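Local coordinates for Hydrogenase/urease nickel incorporation protein HypB (Helicobacter pylori, PDB 4LPS), which helps insert nickel into the metal centre of [NiFe] hydrogenases and supports urease maturation, using a low intrinsic GTPase activity that nickel insertion depends on, at residues A[29-34]-A[145-150]; A[79-84]-A[135-140]; A[104-109]-A[140-145]. One frame throughout, in Å; residues are numbered along the deposited sequence.

Contact 1: residues A[29-34]-A[145-150]; sequences KNDIKA and SYNLGA
Asn30 holds a helix start to a loop through a single amide nitrogen: its ND2 gives the only direct hydrogen bond between residues 29-34 and 145-150, to Asn147 O at 2.9 Å, and also donates to a bridging water. The direct bond is bent, 134° at the hydrogen, and the carbonyl oxygen lies out of the amide plane of Asn30. With CG anti to the backbone N (chi1 -174°), the amide reaches across the interface to the edge of the Tyr146 ring, where Asn30 CG lies in the ring plane and 3.9 Å from Tyr146 CD2; amide and ring planes are nearly perpendicular. The bridging water also accepts from Asn147 N and donates to Asp31 OD1, so three polar groups are joined where only one direct bond forms. One turn further on, Ala34 CB presses against Asn147 O at 3.3 Å, bringing a methyl group up to the carbonyl that Asn30 grips. The loop is shaped from within by an Asx turn: Asn147 OD1 accepts from Gly149 N at 2.6 Å. Gly149, at positive phi, brings its CA to 3.7 Å from Ala34 O. The contact thus fastens the start of helix 29-43 to the loop leading into strand 152-158. Helix 110-122 borders it, with Ala110 N bound to Asn30 OD1 and Glu114 in a salt bridge with Lys33, while Leu148 leans toward Asn50 of strand 47-52 and its carbonyl is bound by Tyr41 of helix 29-43.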
loop_
_atom_site.group_PDB
_atom_site.type_symbol
_atom_site.label_atom_id
_atom_site.label_comp_id
_atom_site.label_asym_id
_atom_site.label_seq_id
_atom_site.Cartn_x
_atom_site.Cartn_y
_atom_site.Cartn_z
ATOM N N LYS A 29 -10.177 -19.781 -3.176
ATOM C CA LYS A 29 -9.004 -20.317 -2.479
ATOM C C LYS A 29 -8.186 -19.183 -1.863
ATOM O O LYS A 29 -7.850 -19.229 -0.673
ATOM C CB LYS A 29 -8.143 -21.152 -3.435
ATOM C CG LYS A 29 -6.981 -21.913 -2.786
ATOM C CD LYS A 29 -5.646 -21.181 -2.924
ATOM C CE LYS A 29 -4.476 -22.061 -2.485
ATOM N NZ LYS A 29 -3.171 -21.340 -2.544
ATOM N N ASN A 30 -7.861 -18.172 -2.661
ATOM C CA ASN A 30 -7.192 -16.996 -2.122
ATOM C C ASN A 30 -8.151 -16.212 -1.229
ATOM O O ASN A 30 -7.749 -15.683 -0.195
ATOM C CB ASN A 30 -6.644 -16.099 -3.232
ATOM C CG ASN A 30 -5.821 -14.945 -2.686
ATOM O OD1 ASN A 30 -4.709 -15.139 -2.195
ATOM N ND2 ASN A 30 -6.372 -13.738 -2.756
ATOM N N ASP A 31 -9.413 -16.123 -1.649
ATOM C CA ASP A 31 -10.448 -15.433 -0.880
ATOM C C ASP A 31 -10.648 -16.060 0.502
ATOM O O ASP A 31 -10.805 -15.351 1.495
ATOM C CB ASP A 31 -11.771 -15.433 -1.648
ATOM C CG ASP A 31 -11.988 -14.164 -2.452
ATOM O OD1 ASP A 31 -11.077 -13.310 -2.504
ATOM O OD2 ASP A 31 -13.084 -14.023 -3.039
ATOM N N ILE A 32 -10.660 -17.388 0.557
ATOM C CA ILE A 32 -10.744 -18.097 1.830
ATOM C C ILE A 32 -9.544 -17.750 2.705
ATOM O O ILE A 32 -9.699 -17.360 3.865
ATOM C CB ILE A 32 -10.803 -19.631 1.637
ATOM C CG1 ILE A 32 -12.112 -20.049 0.959
ATOM C CG2 ILE A 32 -10.663 -20.346 2.973
ATOM C CD1 ILE A 32 -13.348 -19.708 1.761
ATOM N N LYS A 33 -8.350 -17.900 2.139
ATOM C CA LYS A 33 -7.109 -17.632 2.859
ATOM C C LYS A 33 -6.991 -16.172 3.304
ATOM O O LYS A 33 -6.451 -15.884 4.372
ATOM C CB LYS A 33 -5.902 -18.019 1.999
ATOM C CG LYS A 33 -4.596 -18.023 2.772
ATOM C CD LYS A 33 -4.706 -18.937 3.988
ATOM C CE LYS A 33 -3.366 -19.111 4.679
ATOM N NZ LYS A 33 -3.502 -19.801 5.994
ATOM N N ALA A 34 -7.489 -15.256 2.480
ATOM C CA ALA A 34 -7.512 -13.842 2.835
ATOM C C ALA A 34 -8.416 -13.583 4.035
ATOM O O ALA A 34 -8.087 -12.781 4.908
ATOM C CB ALA A 34 -7.960 -13.010 1.651
ATOM N N SER A 145 -6.280 -8.474 -8.376
ATOM C CA SER A 145 -7.127 -9.663 -8.381
ATOM C C SER A 145 -6.949 -10.549 -7.148
ATOM O O SER A 145 -7.535 -11.629 -7.075
ATOM C CB SER A 145 -6.856 -10.491 -9.637
ATOM O OG SER A 145 -7.328 -9.829 -10.799
ATOM N N TYR A 146 -6.149 -10.106 -6.180
ATOM C CA TYR A 146 -5.886 -10.933 -5.002
ATOM C C TYR A 146 -6.118 -10.218 -3.672
ATOM O O TYR A 146 -5.300 -9.402 -3.240
ATOM C CB TYR A 146 -4.455 -11.475 -5.053
ATOM C CG TYR A 146 -4.207 -12.368 -6.245
ATOM C CD1 TYR A 146 -3.800 -11.838 -7.462
ATOM C CD2 TYR A 146 -4.407 -13.739 -6.160
ATOM C CE1 TYR A 146 -3.584 -12.649 -8.558
ATOM C CE2 TYR A 146 -4.192 -14.560 -7.250
ATOM C CZ TYR A 146 -3.782 -14.009 -8.445
ATOM O OH TYR A 146 -3.566 -14.826 -9.532
ATOM N N ASN A 147 -7.250 -10.520 -3.040
ATOM C CA ASN A 147 -7.529 -10.072 -1.677
ATOM C C ASN A 147 -6.434 -10.548 -0.723
ATOM O O ASN A 147 -6.082 -11.729 -0.718
ATOM C CB ASN A 147 -8.894 -10.592 -1.211
ATOM C CG ASN A 147 -9.447 -9.817 -0.028
ATOM O OD1 ASN A 147 -8.700 -9.318 0.816
ATOM N ND2 ASN A 147 -10.769 -9.725 0.044
ATOM N N LEU A 148 -5.894 -9.636 0.079
ATOM C CA LEU A 148 -4.898 -10.012 1.078
ATOM C C LEU A 148 -5.450 -9.821 2.488
ATOM O O LEU A 148 -4.717 -9.920 3.473
ATOM C CB LEU A 148 -3.613 -9.198 0.890
ATOM C CG LEU A 148 -2.931 -9.333 -0.477
ATOM C CD1 LEU A 148 -1.731 -8.405 -0.589
ATOM C CD2 LEU A 148 -2.527 -10.776 -0.732
ATOM N N GLY A 149 -6.751 -9.560 2.576
ATOM C CA GLY A 149 -7.396 -9.334 3.855
ATOM C C GLY A 149 -7.177 -7.945 4.422
ATOM O O GLY A 149 -7.456 -7.702 5.594
ATOM N N ALA A 150 -6.685 -7.029 3.595
ATOM C CA ALA A 150 -6.356 -5.682 4.057
ATOM C C ALA A 150 -7.596 -4.872 4.414
ATOM O O ALA A 150 -8.675 -5.075 3.848
ATOM C CB ALA A 150 -5.545 -4.946 3.001
HETATM O O HOH W 1 -8.691 -12.929 -3.974
HETATM O O HOH W 2 -12.287 -10.813 -2.681
#

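Contact 2: residues A[79-84]-A[135-140]; sequences GDLQTN and ENVGNL. With MG (magnesium ion), chain C; PO4 (phosphate ion), chain E.
Leu81 and Val137 meet at about a right angle, CD1 of Leu81 touching CG1 of Val137 at 3.8 Å, while the carboxylates of Asp80 and Glu135 are directed to the phosphate and magnesium region. Val137 has CG1 anti to the backbone N (chi1 179°), which leaves its two methyls with different tasks: CG1 meets the leucine, and CG2 rests 3.8 Å from Gly79 O. The same carbonyl receives a CA-H...O contact from Val137 CA. Gly79 lets the chains come this close, and its N donates to Glu135 O at 2.8 Å, joining the ends of the adjacent parallel strands 74-80 and 131-135. From that anchored backbone Glu135 extends its side chain, CG anti to N and the rest straight, until OE1 binds magnesium at 2.4 Å. Thr60, Asp86, a water and a phosphate ion, probably from the crystallisation liquor, also bind the metal. Phosphate O2 supplies that bond, while O1 takes a weak hydrogen bond from Gly138 N; Lys59 holds the same ion. Asp80 OD1 comes within 3.2 Å of phosphate O1, but its other oxygen, OD2, is hydrogen-bonded to Gln99. In this P-loop GTPase, the site thus combines a backbone bond at the strand ends with metal coordination just beyond them. Magnesium and Lys59 would be expected to offset much of the negative charge gathered by the carboxylates and phosphate, and the Gly79-Glu135 bond ties the position of a metal ligand to the neighbouring strand.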
loop_
_atom_site.group_PDB
_atom_site.type_symbol
_atom_site.label_atom_id
_atom_site.label_comp_id
_atom_site.label_asym_id
_atom_site.label_seq_id
_atom_site.Cartn_x
_atom_site.Cartn_y
_atom_site.Cartn_z
ATOM N N GLY A 79 6.896 -7.297 -0.786
ATOM C CA GLY A 79 6.763 -8.238 -1.881
ATOM C C GLY A 79 7.608 -7.865 -3.085
ATOM O O GLY A 79 7.392 -6.828 -3.713
ATOM N N ASP A 80 8.581 -8.712 -3.400
ATOM C CA ASP A 80 9.398 -8.536 -4.596
ATOM C C ASP A 80 9.667 -9.894 -5.219
ATOM O O ASP A 80 9.490 -10.924 -4.569
ATOM C CB ASP A 80 10.710 -7.812 -4.282
ATOM C CG ASP A 80 10.520 -6.316 -4.104
ATOM O OD1 ASP A 80 10.146 -5.648 -5.089
ATOM O OD2 ASP A 80 10.752 -5.807 -2.987
ATOM N N LEU A 81 10.080 -9.897 -6.482
ATOM C CA LEU A 81 10.524 -11.124 -7.125
ATOM C C LEU A 81 11.808 -11.636 -6.481
ATOM O O LEU A 81 11.879 -12.794 -6.065
ATOM C CB LEU A 81 10.735 -10.903 -8.626
ATOM C CG LEU A 81 9.556 -11.158 -9.572
ATOM C CD1 LEU A 81 8.327 -10.374 -9.152
ATOM C CD2 LEU A 81 9.948 -10.804 -11.002
ATOM N N GLN A 82 12.812 -10.764 -6.373
ATOM C CA GLN A 82 14.096 -11.136 -5.780
ATOM C C GLN A 82 14.737 -9.969 -5.036
ATOM O O GLN A 82 14.280 -8.830 -5.149
ATOM C CB GLN A 82 15.065 -11.635 -6.861
ATOM C CG GLN A 82 14.614 -12.882 -7.609
ATOM C CD GLN A 82 14.524 -14.098 -6.713
ATOM O OE1 GLN A 82 15.130 -14.145 -5.641
ATOM N NE2 GLN A 82 13.766 -15.097 -7.149
ATOM N N THR A 83 15.790 -10.280 -4.274
ATOM C CA THR A 83 16.582 -9.319 -3.486
ATOM C C THR A 83 15.821 -8.798 -2.273
ATOM O O THR A 83 14.589 -8.759 -2.259
ATOM C CB THR A 83 17.073 -8.094 -4.304
ATOM O OG1 THR A 83 15.996 -7.164 -4.477
ATOM C CG2 THR A 83 17.638 -8.518 -5.658
ATOM N N ASN A 84 16.577 -8.415 -1.249
ATOM C CA ASN A 84 16.030 -7.777 -0.058
ATOM C C ASN A 84 16.320 -6.282 -0.086
ATOM O O ASN A 84 16.617 -5.685 0.947
ATOM C CB ASN A 84 16.625 -8.400 1.211
ATOM C CG ASN A 84 15.762 -9.504 1.787
ATOM O OD1 ASN A 84 15.242 -9.383 2.898
ATOM N ND2 ASN A 84 15.573 -10.570 1.019
ATOM N N GLU A 135 3.653 -3.947 1.186
ATOM C CA GLU A 135 4.067 -3.340 -0.072
ATOM C C GLU A 135 4.089 -4.407 -1.152
ATOM O O GLU A 135 4.950 -5.287 -1.162
ATOM C CB GLU A 135 5.433 -2.650 0.041
ATOM C CG GLU A 135 5.782 -1.864 -1.225
ATOM C CD GLU A 135 7.177 -1.273 -1.224
ATOM O OE1 GLU A 135 7.861 -1.363 -2.266
ATOM O OE2 GLU A 135 7.594 -0.717 -0.188
ATOM N N ASN A 136 3.111 -4.338 -2.047
ATOM C CA ASN A 136 2.940 -5.358 -3.066
ATOM C C ASN A 136 3.998 -5.283 -4.162
ATOM O O ASN A 136 4.713 -4.287 -4.286
ATOM C CB ASN A 136 1.546 -5.251 -3.685
ATOM C CG ASN A 136 0.906 -6.604 -3.909
ATOM O OD1 ASN A 136 1.519 -7.503 -4.488
ATOM N ND2 ASN A 136 -0.330 -6.761 -3.445
ATOM N N VAL A 137 4.102 -6.363 -4.931
ATOM C CA VAL A 137 4.948 -6.413 -6.118
ATOM C C VAL A 137 4.593 -5.278 -7.074
ATOM O O VAL A 137 3.411 -4.993 -7.294
ATOM C CB VAL A 137 4.804 -7.763 -6.848
ATOM C CG1 VAL A 137 5.678 -7.803 -8.095
ATOM C CG2 VAL A 137 5.156 -8.910 -5.908
ATOM N N GLY A 138 5.609 -4.615 -7.620
ATOM C CA GLY A 138 5.377 -3.584 -8.615
ATOM C C GLY A 138 4.666 -4.151 -9.829
ATOM O O GLY A 138 5.233 -4.957 -10.573
ATOM N N ASN A 139 3.422 -3.717 -10.017
ATOM C CA ASN A 139 2.524 -4.258 -11.034
ATOM C C ASN A 139 1.180 -3.543 -10.933
ATOM O O ASN A 139 0.567 -3.522 -9.863
ATOM C CB ASN A 139 2.357 -5.772 -10.856
ATOM C CG ASN A 139 1.564 -6.416 -11.981
ATOM O OD1 ASN A 139 1.059 -5.740 -12.875
ATOM N ND2 ASN A 139 1.478 -7.738 -11.952
ATOM N N LEU A 140 0.732 -2.932 -12.026
ATOM C CA LEU A 140 -0.546 -2.226 -12.015
ATOM C C LEU A 140 -1.716 -3.113 -12.430
ATOM O O LEU A 140 -2.829 -2.621 -12.611
ATOM C CB LEU A 140 -0.494 -1.002 -12.933
ATOM C CG LEU A 140 -0.226 0.352 -12.275
ATOM C CD1 LEU A 140 -0.453 1.493 -13.262
ATOM C CD2 LEU A 140 -1.099 0.530 -11.050
HETATM MG MG MG C . 9.889 -0.684 -3.431
HETATM P P PO4 E . 8.744 -2.134 -6.523
HETATM O O1 PO4 E . 8.109 -3.411 -6.035
HETATM O O2 PO4 E . 9.505 -1.504 -5.385
HETATM O O3 PO4 E . 9.691 -2.443 -7.654
HETATM O O4 PO4 E . 7.670 -1.194 -7.002
HETATM O O HOH W 3 11.772 0.081 -4.427
#

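Contact 3: residues A[104-109]-A[140-145]; sequences EACHLE and LVCPSS. With NI (nickel (II) ion), chain F.
Cys106 gives one of the two sulfurs that this chain contributes to the nickel site of a SIMIBI-class GTPase; Cys142 gives the other, and the site lies between the loop after strand 97-101 and the short 3-10 segment 142-145. Cys106 SG binds nickel at 2.2 Å and Cys142 SG at 2.1 Å, as neighbouring (cis) ligands with the two sulfurs 3.0 Å apart. They are brought together on the metal by different torsions: Cys106 SG sits between the backbone N and the carbonyl carbon (chi1 63°), whereas the Cys142 sulfur lies anti to its carbonyl carbon. Next in sequence, His107 packs its CB on Pro143 CG at 3.9 Å. Cys142 CB lies obliquely to the imidazole. The ring is not bound to nickel here; instead ND1 donates to Cys106 SG at 3.3 Å, almost straight at 178° and in the ring plane. This second-shell bond would probably draw electron density from a metal-binding sulfur. His107 is inferred to be a nickel ligand, essential only in the nucleotide-free protein, and this GDP-bound structure is consistent with that dependence. Beyond it, Leu108 N is held by Asn136 OD1. Glu109 closes the series by fixing the rotation of the imidazole from its other nitrogen: His107 NE2 donates to Glu109 OE1 at 2.9 Å, meeting that oxygen on its anti side.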
loop_
_atom_site.group_PDB
_atom_site.type_symbol
_atom_site.label_atom_id
_atom_site.label_comp_id
_atom_site.label_asym_id
_atom_site.label_seq_id
_atom_site.Cartn_x
_atom_site.Cartn_y
_atom_site.Cartn_z
ATOM N N GLU A 104 8.944 -15.620 -9.297
ATOM C CA GLU A 104 8.423 -15.247 -10.608
ATOM C C GLU A 104 7.027 -14.632 -10.550
ATOM O O GLU A 104 6.606 -13.969 -11.496
ATOM C CB GLU A 104 8.420 -16.451 -11.554
ATOM C CG GLU A 104 9.802 -17.027 -11.815
ATOM C CD GLU A 104 9.814 -18.013 -12.965
ATOM O OE1 GLU A 104 9.220 -19.102 -12.827
ATOM O OE2 GLU A 104 10.417 -17.691 -14.012
ATOM N N ALA A 105 6.313 -14.841 -9.447
ATOM C CA ALA A 105 4.931 -14.376 -9.352
ATOM C C ALA A 105 4.864 -12.850 -9.321
ATOM O O ALA A 105 5.624 -12.192 -8.604
ATOM C CB ALA A 105 4.257 -14.961 -8.119
ATOM N N CYS A 106 3.930 -12.297 -10.092
ATOM C CA CYS A 106 3.859 -10.857 -10.320
ATOM C C CYS A 106 3.031 -10.137 -9.267
ATOM O O CYS A 106 2.688 -8.965 -9.430
ATOM C CB CYS A 106 3.267 -10.583 -11.699
ATOM S SG CYS A 106 1.560 -11.171 -11.885
ATOM N N HIS A 107 2.729 -10.837 -8.182
ATOM C CA HIS A 107 1.768 -10.354 -7.207
ATOM C C HIS A 107 1.916 -11.125 -5.909
ATOM O O HIS A 107 2.536 -12.191 -5.881
ATOM C CB HIS A 107 0.346 -10.513 -7.745
ATOM C CG HIS A 107 -0.037 -11.940 -7.988
ATOM N ND1 HIS A 107 0.196 -12.583 -9.184
ATOM C CD2 HIS A 107 -0.608 -12.859 -7.173
ATOM C CE1 HIS A 107 -0.230 -13.830 -9.101
ATOM N NE2 HIS A 107 -0.722 -14.023 -7.892
ATOM N N LEU A 108 1.348 -10.590 -4.835
ATOM C CA LEU A 108 1.288 -11.323 -3.583
ATOM C C LEU A 108 -0.027 -12.084 -3.478
ATOM O O LEU A 108 -1.042 -11.680 -4.052
ATOM C CB LEU A 108 1.455 -10.375 -2.394
ATOM C CG LEU A 108 2.870 -9.810 -2.239
ATOM C CD1 LEU A 108 2.963 -8.864 -1.049
ATOM C CD2 LEU A 108 3.888 -10.937 -2.117
ATOM N N GLU A 109 0.000 -13.189 -2.743
ATOM C CA GLU A 109 -1.211 -13.927 -2.416
ATOM C C GLU A 109 -1.299 -14.101 -0.903
ATOM O O GLU A 109 -0.282 -14.040 -0.211
ATOM C CB GLU A 109 -1.234 -15.279 -3.133
ATOM C CG GLU A 109 -1.317 -15.157 -4.648
ATOM C CD GLU A 109 -1.135 -16.484 -5.351
ATOM O OE1 GLU A 109 -1.275 -16.527 -6.593
ATOM O OE2 GLU A 109 -0.840 -17.483 -4.662
ATOM N N LEU A 140 0.732 -2.932 -12.026
ATOM C CA LEU A 140 -0.546 -2.226 -12.015
ATOM C C LEU A 140 -1.716 -3.113 -12.430
ATOM O O LEU A 140 -2.829 -2.621 -12.611
ATOM C CB LEU A 140 -0.494 -1.002 -12.933
ATOM C CG LEU A 140 -0.226 0.352 -12.275
ATOM C CD1 LEU A 140 -0.453 1.493 -13.262
ATOM C CD2 LEU A 140 -1.099 0.530 -11.050
ATOM N N VAL A 141 -1.473 -4.413 -12.592
ATOM C CA VAL A 141 -2.527 -5.311 -13.064
ATOM C C VAL A 141 -2.866 -6.392 -12.042
ATOM O O VAL A 141 -3.852 -6.278 -11.316
ATOM C CB VAL A 141 -2.137 -5.988 -14.391
ATOM C CG1 VAL A 141 -3.287 -6.849 -14.908
ATOM C CG2 VAL A 141 -1.770 -4.937 -15.426
ATOM N N CYS A 142 -2.045 -7.438 -11.995
ATOM C CA CYS A 142 -2.374 -8.669 -11.273
ATOM C C CYS A 142 -2.659 -8.554 -9.765
ATOM O O CYS A 142 -3.497 -9.297 -9.255
ATOM C CB CYS A 142 -1.250 -9.685 -11.480
ATOM S SG CYS A 142 -0.931 -10.055 -13.218
ATOM N N PRO A 143 -1.973 -7.647 -9.040
ATOM C CA PRO A 143 -2.337 -7.595 -7.618
ATOM C C PRO A 143 -3.768 -7.107 -7.361
ATOM O O PRO A 143 -4.282 -7.302 -6.261
ATOM C CB PRO A 143 -1.310 -6.619 -7.025
ATOM C CG PRO A 143 -0.168 -6.633 -7.985
ATOM C CD PRO A 143 -0.794 -6.810 -9.331
ATOM N N SER A 144 -4.406 -6.511 -8.366
ATOM C CA SER A 144 -5.799 -6.086 -8.240
ATOM C C SER A 144 -6.775 -7.262 -8.143
ATOM O O SER A 144 -7.961 -7.070 -7.865
ATOM C CB SER A 144 -6.190 -5.194 -9.423
ATOM O OG SER A 144 -6.354 -5.951 -10.609
ATOM N N SER A 145 -6.280 -8.474 -8.376
ATOM C CA SER A 145 -7.127 -9.663 -8.381
ATOM C C SER A 145 -6.949 -10.549 -7.148
ATOM O O SER A 145 -7.535 -11.629 -7.075
ATOM C CB SER A 145 -6.856 -10.491 -9.637
ATOM O OG SER A 145 -7.328 -9.829 -10.799
HETATM NI NI NI F . 0.934 -10.745 -13.986
#

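All three contacts draw their second segments from the loop between strands 131-135 and 152-158, which runs through contact 2, then contact 3, then contact 1. Contacts 2 and 3 have centres about 9 Å apart and share Leu140; contacts 3 and 1 are about 12 Å apart and share Ser145, while contacts 1 and 2 lie about 17 Å from each other. Their first segments follow a different order: helix 29-43, the end of strand 74-80, then the loop after strand 97-101. Stacked rings of His107 and Tyr146 join contacts 3 and 1. One continuous loop therefore spans magnesium and nickel sites, a plausible route for coupling nucleotide state to metal binding.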